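Local structure of PHOX (Pseudomonas fluorescens, 4A9V) at residues Glu387-Thr401 / Pro478-Trp490. The protein hydrolyses phosphate monoesters as an alkaline phosphatase, with a catalytic cofactor that combines iron and calcium ions. Numbering follows the deposited sequence. Where two conformers were deposited one is given.
Sequences EWIVVSPKDGQVYCT and PDGLGFDKAGRLW. With CA (calcium ion), chain R; CA (calcium ion), chain Q; FEO (mu-oxo-diiron), chain S.
Asp479 O is gripped twice from across the contact: Thr401 OG1 donates a hydrogen bond to it, 2.7 Å long, in the carbonyl plane on a lone pair, and Trp388 N adds a weak one. The threonine suits this place because it faces two ways. Its OG1 lies between the backbone N and carbonyl carbon (chi1 54°), which sends CG2 off to meet Leu481 CG tip to tip at 3.6 Å. Beside it, the carboxylates of Glu387 and Asp479 approach with their planes 41° apart, a closeness of negative charge that the metals between them probably make tolerable. Both bind both calcium ions; Glu387 OE2 also binds one iron, FE2, of the mu-oxo-diiron group at 2.2 Å, while Asp479 OD2 bridges the calciums. Glu273 and Asp494 supply further ligands to this cluster. Trp388 lays its indole over Gly480, whose CA sits 3.4 Å from the centroid of the five-membered ring, almost on the ring normal; a side chain there would press on the indole. At the ring edge, NE1 donates to a water that is itself a calcium ligand. With an alanine here, Gly480 would probably lose its aromatic cover and the calcium-bound water its indole N-H donor. Farther from the metals, Val390 CG1 packs on Leu481 CB, while the other methyl, Val390 CG2, reaches Phe483 CD2 at 3.6 Å. Phe483 turns its edge toward the face of Tyr399 in an offset edge-to-face pair, planes 72° apart, and takes Ser392 CA over one face. Tyr399 keeps its hydroxyl for Arg431. Two neighbouring sheets thus pack through their edge hairpins, strands 387-391 and 478-483 running roughly parallel, away from the metals, as between adjacent blades of a beta-propeller whose iron-calcium site lies at the strand starts.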
ATOM      1  N   GLU A 387      -2.673  -6.084   4.682  1.00  6.34           N
ATOM      2  CA  GLU A 387      -1.992  -4.962   4.057  1.00  5.99           C
ATOM      3  C   GLU A 387      -0.973  -5.500   3.052  1.00  6.28           C
ATOM      4  O   GLU A 387      -1.381  -6.144   2.088  1.00  7.17           O
ATOM      5  CB  GLU A 387      -1.481  -3.955   5.094  1.00  6.23           C
ATOM      6  CG  GLU A 387      -2.650  -3.224   5.755  1.00  6.55           C
ATOM      7  CD  GLU A 387      -2.256  -1.946   6.479  1.00  7.12           C
ATOM      8  OE1 GLU A 387      -1.763  -2.056   7.621  1.00  7.85           O
ATOM      9  OE2 GLU A 387      -2.467  -0.827   5.939  1.00  7.22           O
ATOM     10  N   TRP A 388       0.316  -5.228   3.202  1.00  5.80           N
ATOM     11  CA  TRP A 388       1.243  -5.555   2.118  1.00  5.89           C
ATOM     12  C   TRP A 388       1.514  -7.039   2.002  1.00  6.07           C
ATOM     13  O   TRP A 388       1.620  -7.759   2.999  1.00  6.61           O
ATOM     14  CB  TRP A 388       2.578  -4.850   2.305  1.00  6.05           C
ATOM     15  CG  TRP A 388       2.529  -3.363   2.123  1.00  6.02           C
ATOM     16  CD1 TRP A 388       1.655  -2.456   2.704  1.00  6.04           C
ATOM     17  CD2 TRP A 388       3.575  -2.554   1.517  1.00  6.07           C
ATOM     18  NE1 TRP A 388       2.070  -1.173   2.472  1.00  6.14           N
ATOM     19  CE2 TRP A 388       3.245  -1.170   1.808  1.00  5.95           C
ATOM     20  CE3 TRP A 388       4.770  -2.839   0.872  1.00  6.29           C
ATOM     21  CZ2 TRP A 388       4.065  -0.124   1.420  1.00  6.88           C
ATOM     22  CZ3 TRP A 388       5.601  -1.775   0.513  1.00  7.37           C
ATOM     23  CH2 TRP A 388       5.256  -0.454   0.788  1.00  7.70           C
ATOM     24  N   ILE A 389       1.767  -7.460   0.763  1.00  5.97           N
ATOM     25  CA  ILE A 389       2.201  -8.811   0.432  1.00  5.95           C
ATOM     26  C   ILE A 389       3.532  -8.732  -0.308  1.00  6.11           C
ATOM     27  O   ILE A 389       3.724  -7.854  -1.165  1.00  6.52           O
ATOM     28  CB  ILE A 389       1.138  -9.515  -0.440  1.00  6.48           C
ATOM     29  CG1 ILE A 389      -0.186  -9.596   0.325  1.00  6.40           C
ATOM     30  CG2 ILE A 389       1.611 -10.905  -0.843  1.00  7.18           C
ATOM     31  CD1 ILE A 389      -1.364 -10.072  -0.500  1.00  7.33           C
ATOM     32  N   VAL A 390       4.441  -9.658   0.001  1.00  5.83           N
ATOM     33  CA  VAL A 390       5.691  -9.770  -0.747  1.00  6.59           C
ATOM     34  C   VAL A 390       5.983 -11.241  -1.019  1.00  6.31           C
ATOM     35  O   VAL A 390       5.517 -12.129  -0.303  1.00  7.30           O
ATOM     36  CB  VAL A 390       6.895  -9.130  -0.003  1.00  7.22           C
ATOM     37  CG1 VAL A 390       6.737  -7.619   0.073  1.00  8.18           C
ATOM     38  CG2 VAL A 390       7.082  -9.751   1.376  1.00  7.25           C
ATOM     39  N   VAL A 391       6.791 -11.471  -2.038  1.00  6.68           N
ATOM     40  CA  VAL A 391       7.180 -12.803  -2.466  1.00  6.85           C
ATOM     41  C   VAL A 391       8.703 -12.910  -2.329  1.00  6.84           C
ATOM     42  O   VAL A 391       9.438 -12.096  -2.889  1.00  7.92           O
ATOM     43  CB  VAL A 391       6.767 -13.032  -3.940  1.00  7.46           C
ATOM     44  CG1 VAL A 391       7.211 -14.409  -4.404  1.00  9.26           C
ATOM     45  CG2 VAL A 391       5.260 -12.869  -4.109  1.00  8.84           C
ATOM     46  N   SER A 392       9.196 -13.902  -1.601  1.00  7.24           N
ATOM     47  CA  SER A 392      10.640 -14.046  -1.444  1.00  7.41           C
ATOM     48  C   SER A 392      11.299 -14.267  -2.795  1.00  7.62           C
ATOM     49  O   SER A 392      10.933 -15.190  -3.510  1.00  8.37           O
ATOM     50  CB  SER A 392      10.966 -15.230  -0.555  1.00  7.94           C
ATOM     51  OG  SER A 392      12.343 -15.523  -0.639  1.00  9.38           O
ATOM     52  N   PRO A 393      12.389 -13.537  -3.075  1.00  8.22           N
ATOM     53  CA  PRO A 393      13.146 -13.796  -4.298  1.00  9.42           C
ATOM     54  C   PRO A 393      14.005 -15.054  -4.198  1.00 10.33           C
ATOM     55  O   PRO A 393      14.526 -15.524  -5.204  1.00 12.62           O
ATOM     56  CB  PRO A 393      14.023 -12.552  -4.440  1.00 11.35           C
ATOM     57  CG  PRO A 393      14.201 -12.065  -3.042  1.00 12.16           C
ATOM     58  CD  PRO A 393      12.903 -12.370  -2.338  1.00  9.94           C
ATOM     59  N   LYS A 394      14.163 -15.578  -2.989  1.00  9.62           N
ATOM     60  CA  LYS A 394      14.987 -16.762  -2.762  1.00 10.38           C
ATOM     61  C   LYS A 394      14.196 -18.057  -2.868  1.00 11.60           C
ATOM     62  O   LYS A 394      14.702 -19.028  -3.417  1.00 15.29           O
ATOM     63  CB  LYS A 394      15.691 -16.683  -1.404  1.00 12.39           C
ATOM     64  CG  LYS A 394      16.740 -15.586  -1.318  1.00 14.52           C
ATOM     65  CD  LYS A 394      17.880 -15.848  -2.290  1.00 19.10           C
ATOM     66  CE  LYS A 394      19.116 -15.036  -1.949  1.00 19.32           C
ATOM     67  NZ  LYS A 394      20.221 -15.308  -2.907  1.00 30.98           N
ATOM     68  N   ASP A 395      12.985 -18.100  -2.317  1.00 10.23           N
ATOM     69  CA  ASP A 395      12.239 -19.355  -2.305  1.00 10.34           C
ATOM     70  C   ASP A 395      10.763 -19.233  -2.649  1.00  9.55           C
ATOM     71  O   ASP A 395      10.037 -20.232  -2.637  1.00  9.84           O
ATOM     72  CB  ASP A 395      12.430 -20.111  -0.984  1.00 11.43           C
ATOM     73  CG  ASP A 395      11.653 -19.509   0.178  1.00 11.95           C
ATOM     74  OD1 ASP A 395      10.974 -18.476   0.023  1.00 10.24           O
ATOM     75  OD2 ASP A 395      11.701 -20.131   1.265  1.00 14.65           O
ATOM     76  N   GLY A 396      10.338 -18.041  -3.047  1.00  8.60           N
ATOM     77  CA  GLY A 396       8.993 -17.853  -3.559  1.00  8.13           C
ATOM     78  C   GLY A 396       7.867 -17.856  -2.545  1.00  7.67           C
ATOM     79  O   GLY A 396       6.711 -17.698  -2.918  1.00  8.05           O
ATOM     80  N   GLN A 397       8.209 -17.972  -1.261  0.50  7.92           N
ATOM     81  CA  GLN A 397       7.193 -17.959  -0.215  0.50  6.55           C
ATOM     82  C   GLN A 397       6.617 -16.560  -0.040  0.50  6.54           C
ATOM     83  O   GLN A 397       7.297 -15.552  -0.271  0.50  5.45           O
ATOM     84  CB  GLN A 397       7.757 -18.489   1.105  0.50  6.17           C
ATOM     85  CG  GLN A 397       8.089 -19.978   1.065  0.50  7.86           C
ATOM     86  CD  GLN A 397       8.216 -20.600   2.443  0.50  9.42           C
ATOM     87  OE1 GLN A 397       7.219 -20.882   3.102  0.50  9.75           O
ATOM     88  NE2 GLN A 397       9.444 -20.702   2.928  0.50 15.86           N
ATOM     89  N   VAL A 398       5.334 -16.510   0.286  1.00  6.63           N
ATOM     90  CA  VAL A 398       4.581 -15.272   0.206  1.00  6.48           C
ATOM     91  C   VAL A 398       4.235 -14.841   1.636  1.00  6.71           C
ATOM     92  O   VAL A 398       3.859 -15.671   2.463  1.00  7.65           O
ATOM     93  CB  VAL A 398       3.288 -15.489  -0.614  1.00  6.66           C
ATOM     94  CG1 VAL A 398       2.581 -14.172  -0.855  1.00  7.04           C
ATOM     95  CG2 VAL A 398       3.616 -16.169  -1.935  1.00  7.90           C
ATOM     96  N   TYR A 399       4.381 -13.546   1.919  1.00  6.00           N
ATOM     97  CA  TYR A 399       4.188 -12.991   3.259  1.00  6.29           C
ATOM     98  C   TYR A 399       3.185 -11.854   3.171  1.00  6.23           C
ATOM     99  O   TYR A 399       3.238 -11.050   2.236  1.00  7.15           O
ATOM    100  CB  TYR A 399       5.511 -12.444   3.807  1.00  6.78           C
ATOM    101  CG  TYR A 399       6.590 -13.486   3.980  1.00  6.82           C
ATOM    102  CD1 TYR A 399       7.228 -14.049   2.881  1.00  7.11           C
ATOM    103  CD2 TYR A 399       6.993 -13.890   5.242  1.00  7.36           C
ATOM    104  CE1 TYR A 399       8.167 -15.052   3.033  1.00  7.47           C
ATOM    105  CE2 TYR A 399       7.956 -14.862   5.406  1.00  7.92           C
ATOM    106  CZ  TYR A 399       8.541 -15.446   4.305  1.00  7.66           C
ATOM    107  OH  TYR A 399       9.449 -16.457   4.495  1.00  8.98           O
ATOM    108  N   CYS A 400       2.270 -11.788   4.136  1.00  6.41           N
ATOM    109  CA  CYS A 400       1.203 -10.800   4.143  1.00  6.38           C
ATOM    110  C   CYS A 400       1.023 -10.302   5.571  1.00  6.22           C
ATOM    111  O   CYS A 400       0.822 -11.099   6.492  1.00  7.07           O
ATOM    112  CB  CYS A 400      -0.102 -11.460   3.679  1.00  7.80           C
ATOM    113  SG  CYS A 400      -1.533 -10.361   3.597  1.00  8.78           S
ATOM    114  N   THR A 401       1.046  -8.989   5.760  1.00  6.04           N
ATOM    115  CA  THR A 401       0.710  -8.451   7.067  1.00  6.16           C
ATOM    116  C   THR A 401      -0.802  -8.464   7.274  1.00  6.61           C
ATOM    117  O   THR A 401      -1.584  -8.227   6.344  1.00  7.12           O
ATOM    118  CB  THR A 401       1.263  -7.032   7.253  1.00  6.50           C
ATOM    119  OG1 THR A 401       0.822  -6.215   6.170  1.00  7.03           O
ATOM    120  CG2 THR A 401       2.778  -7.041   7.319  1.00  6.85           C
ATOM    121  N   PRO A 478       2.224  -4.315  12.070  1.00  6.53           N
ATOM    122  CA  PRO A 478       3.011  -4.397  10.845  1.00  7.10           C
ATOM    123  C   PRO A 478       2.117  -4.137   9.631  1.00  6.88           C
ATOM    124  O   PRO A 478       0.940  -4.498   9.626  1.00  6.81           O
ATOM    125  CB  PRO A 478       3.523  -5.838  10.859  1.00  8.05           C
ATOM    126  CG  PRO A 478       2.457  -6.590  11.593  1.00  8.16           C
ATOM    127  CD  PRO A 478       1.971  -5.643  12.659  1.00  7.20           C
ATOM    128  N   ASP A 479       2.680  -3.497   8.615  1.00  6.23           N
ATOM    129  CA  ASP A 479       1.890  -2.958   7.518  1.00  6.57           C
ATOM    130  C   ASP A 479       2.691  -3.166   6.231  1.00  6.22           C
ATOM    131  O   ASP A 479       2.504  -4.179   5.542  1.00  6.89           O
ATOM    132  CB  ASP A 479       1.544  -1.480   7.827  1.00  6.95           C
ATOM    133  CG  ASP A 479       0.730  -0.786   6.743  1.00  6.92           C
ATOM    134  OD1 ASP A 479       0.833  -1.148   5.552  1.00  7.59           O
ATOM    135  OD2 ASP A 479       0.088   0.238   7.079  1.00  7.29           O
ATOM    136  N   GLY A 480       3.704  -2.340   6.001  1.00  6.04           N
ATOM    137  CA  GLY A 480       4.563  -2.535   4.851  1.00  6.20           C
ATOM    138  C   GLY A 480       5.518  -3.703   5.014  1.00  5.86           C
ATOM    139  O   GLY A 480       5.934  -4.051   6.123  1.00  6.33           O
ATOM    140  N   LEU A 481       5.930  -4.254   3.874  1.00  5.95           N
ATOM    141  CA  LEU A 481       6.934  -5.315   3.809  1.00  6.28           C
ATOM    142  C   LEU A 481       7.794  -5.094   2.577  1.00  6.16           C
ATOM    143  O   LEU A 481       7.301  -4.611   1.552  1.00  6.81           O
ATOM    144  CB  LEU A 481       6.272  -6.687   3.686  1.00  7.16           C
ATOM    145  CG  LEU A 481       5.439  -7.215   4.850  1.00  6.62           C
ATOM    146  CD1 LEU A 481       4.803  -8.534   4.440  1.00  7.35           C
ATOM    147  CD2 LEU A 481       6.278  -7.382   6.103  1.00  7.40           C
ATOM    148  N   GLY A 482       9.038  -5.554   2.629  1.00  6.21           N
ATOM    149  CA  GLY A 482       9.864  -5.615   1.433  1.00  6.47           C
ATOM    150  C   GLY A 482      10.941  -6.655   1.606  1.00  6.88           C
ATOM    151  O   GLY A 482      11.527  -6.757   2.669  1.00  9.60           O
ATOM    152  N   PHE A 483      11.260  -7.376   0.540  1.00  7.18           N
ATOM    153  CA  PHE A 483      12.459  -8.204   0.501  1.00  6.94           C
ATOM    154  C   PHE A 483      13.582  -7.444  -0.178  1.00  7.47           C
ATOM    155  O   PHE A 483      13.350  -6.717  -1.151  1.00  9.45           O
ATOM    156  CB  PHE A 483      12.204  -9.508  -0.262  1.00  7.67           C
ATOM    157  CG  PHE A 483      11.710 -10.629   0.606  1.00  7.36           C
ATOM    158  CD1 PHE A 483      12.581 -11.289   1.454  1.00  8.35           C
ATOM    159  CD2 PHE A 483      10.387 -11.048   0.548  1.00  8.00           C
ATOM    160  CE1 PHE A 483      12.145 -12.322   2.245  1.00  8.84           C
ATOM    161  CE2 PHE A 483       9.943 -12.081   1.352  1.00  8.45           C
ATOM    162  CZ  PHE A 483      10.831 -12.735   2.181  1.00  8.78           C
ATOM    163  N   ASP A 484      14.809  -7.691   0.258  1.00  7.39           N
ATOM    164  CA  ASP A 484      15.966  -7.354  -0.545  1.00  8.07           C
ATOM    165  C   ASP A 484      16.512  -8.599  -1.232  1.00  8.77           C
ATOM    166  O   ASP A 484      16.008  -9.712  -1.049  1.00  9.01           O
ATOM    167  CB  ASP A 484      17.037  -6.627   0.283  1.00  8.44           C
ATOM    168  CG  ASP A 484      17.561  -7.447   1.443  1.00  8.55           C
ATOM    169  OD1 ASP A 484      17.583  -8.689   1.348  1.00  9.07           O
ATOM    170  OD2 ASP A 484      18.054  -6.816   2.408  1.00  9.65           O
ATOM    171  N   LYS A 485      17.504  -8.407  -2.092  1.00  8.74           N
ATOM    172  CA  LYS A 485      17.997  -9.491  -2.936  1.00  9.59           C
ATOM    173  C   LYS A 485      18.606 -10.616  -2.108  1.00  9.80           C
ATOM    174  O   LYS A 485      18.564 -11.776  -2.504  1.00 11.29           O
ATOM    175  CB  LYS A 485      19.028  -8.964  -3.937  1.00  9.73           C
ATOM    176  CG  LYS A 485      18.426  -8.101  -5.033  1.00 10.44           C
ATOM    177  CD  LYS A 485      19.501  -7.571  -5.962  1.00 11.62           C
ATOM    178  CE  LYS A 485      18.918  -6.681  -7.044  1.00 12.51           C
ATOM    179  NZ  LYS A 485      19.969  -6.137  -7.947  1.00 15.49           N
ATOM    180  N   ALA A 486      19.160 -10.276  -0.949  1.00  9.52           N
ATOM    181  CA  ALA A 486      19.760 -11.270  -0.068  1.00  9.76           C
ATOM    182  C   ALA A 486      18.720 -12.143   0.619  1.00  9.10           C
ATOM    183  O   ALA A 486      19.063 -13.189   1.158  1.00 10.84           O
ATOM    184  CB  ALA A 486      20.633 -10.587   0.970  1.00 11.09           C
ATOM    185  N   GLY A 487      17.475 -11.679   0.672  1.00  8.94           N
ATOM    186  CA  GLY A 487      16.412 -12.429   1.329  1.00  8.78           C
ATOM    187  C   GLY A 487      16.088 -11.980   2.744  1.00  8.16           C
ATOM    188  O   GLY A 487      15.388 -12.687   3.466  1.00  9.25           O
ATOM    189  N   ARG A 488      16.577 -10.810   3.147  1.00  8.06           N
ATOM    190  CA  ARG A 488      16.076 -10.184   4.363  1.00  7.59           C
ATOM    191  C   ARG A 488      14.649  -9.695   4.131  1.00  7.00           C
ATOM    192  O   ARG A 488      14.359  -9.093   3.106  1.00  7.76           O
ATOM    193  CB  ARG A 488      16.953  -8.998   4.767  1.00  8.42           C
ATOM    194  CG  ARG A 488      18.262  -9.373   5.450  1.00  9.95           C
ATOM    195  CD  ARG A 488      19.181  -8.171   5.641  1.00 10.15           C
ATOM    196  NE  ARG A 488      19.858  -7.801   4.401  1.00  9.47           N
ATOM    197  CZ  ARG A 488      21.023  -8.303   4.002  1.00  9.24           C
ATOM    198  NH1 ARG A 488      21.665  -9.191   4.744  1.00 10.68           N
ATOM    199  NH2 ARG A 488      21.531  -7.921   2.838  1.00 10.17           N
ATOM    200  N   LEU A 489      13.795  -9.905   5.124  1.00  7.19           N
ATOM    201  CA  LEU A 489      12.436  -9.392   5.130  1.00  6.93           C
ATOM    202  C   LEU A 489      12.353  -8.153   6.004  1.00  6.71           C
ATOM    203  O   LEU A 489      12.522  -8.225   7.222  1.00  8.20           O
ATOM    204  CB  LEU A 489      11.467 -10.459   5.652  1.00  7.78           C
ATOM    205  CG  LEU A 489      10.005 -10.014   5.738  1.00  7.36           C
ATOM    206  CD1 LEU A 489       9.438  -9.676   4.367  1.00  8.98           C
ATOM    207  CD2 LEU A 489       9.173 -11.100   6.408  1.00 11.80           C
ATOM    208  N   TRP A 490      12.018  -7.036   5.386  1.00  6.44           N
ATOM    209  CA  TRP A 490      11.896  -5.756   6.067  1.00  6.53           C
ATOM    210  C   TRP A 490      10.444  -5.501   6.386  1.00  6.42           C
ATOM    211  O   TRP A 490       9.566  -5.724   5.552  1.00  7.32           O
ATOM    212  CB  TRP A 490      12.464  -4.654   5.177  1.00  6.77           C
ATOM    213  CG  TRP A 490      13.922  -4.850   4.863  1.00  6.83           C
ATOM    214  CD1 TRP A 490      14.479  -5.593   3.832  1.00  7.10           C
ATOM    215  CD2 TRP A 490      15.051  -4.349   5.635  1.00  7.61           C
ATOM    216  NE1 TRP A 490      15.845  -5.561   3.896  1.00  7.93           N
ATOM    217  CE2 TRP A 490      16.252  -4.820   4.958  1.00  7.86           C
ATOM    218  CE3 TRP A 490      15.180  -3.561   6.766  1.00  8.43           C
ATOM    219  CZ2 TRP A 490      17.520  -4.496   5.404  1.00  8.69           C
ATOM    220  CZ3 TRP A 490      16.460  -3.259   7.220  1.00  9.56           C
ATOM    221  CH2 TRP A 490      17.601  -3.695   6.540  1.00  9.38           C
TER
HETATM  222 CA    CA R1592      -1.954   0.424   8.097  0.93  7.82          CA
HETATM  223 CA    CA Q1591      -0.519   0.811   4.745  1.00  7.90          CA
HETATM  224 FE1  FEO S1594      -3.025   2.815   2.984  1.00  7.69          FE
HETATM  225 FE2  FEO S1594      -3.923  -0.201   4.456  1.00  7.08          FE
HETATM  226  O   FEO S1594      -2.860   1.406   4.326  1.00  7.92           O
HETATM  227  O   HOH W   1       0.713   1.340   2.619  1.00  8.22           O
HETATM  228  O   HOH W   2      -1.087   3.397   3.737  1.00  8.23           O
HETATM  229  O   HOH W   3       1.577   1.998   5.374  1.00  9.43           O
HETATM  230  O   HOH W   4      -1.459   2.449   6.573  1.00 10.54           O
HETATM  231  O   HOH W   5      -3.821   1.844   7.616  0.50 47.64           O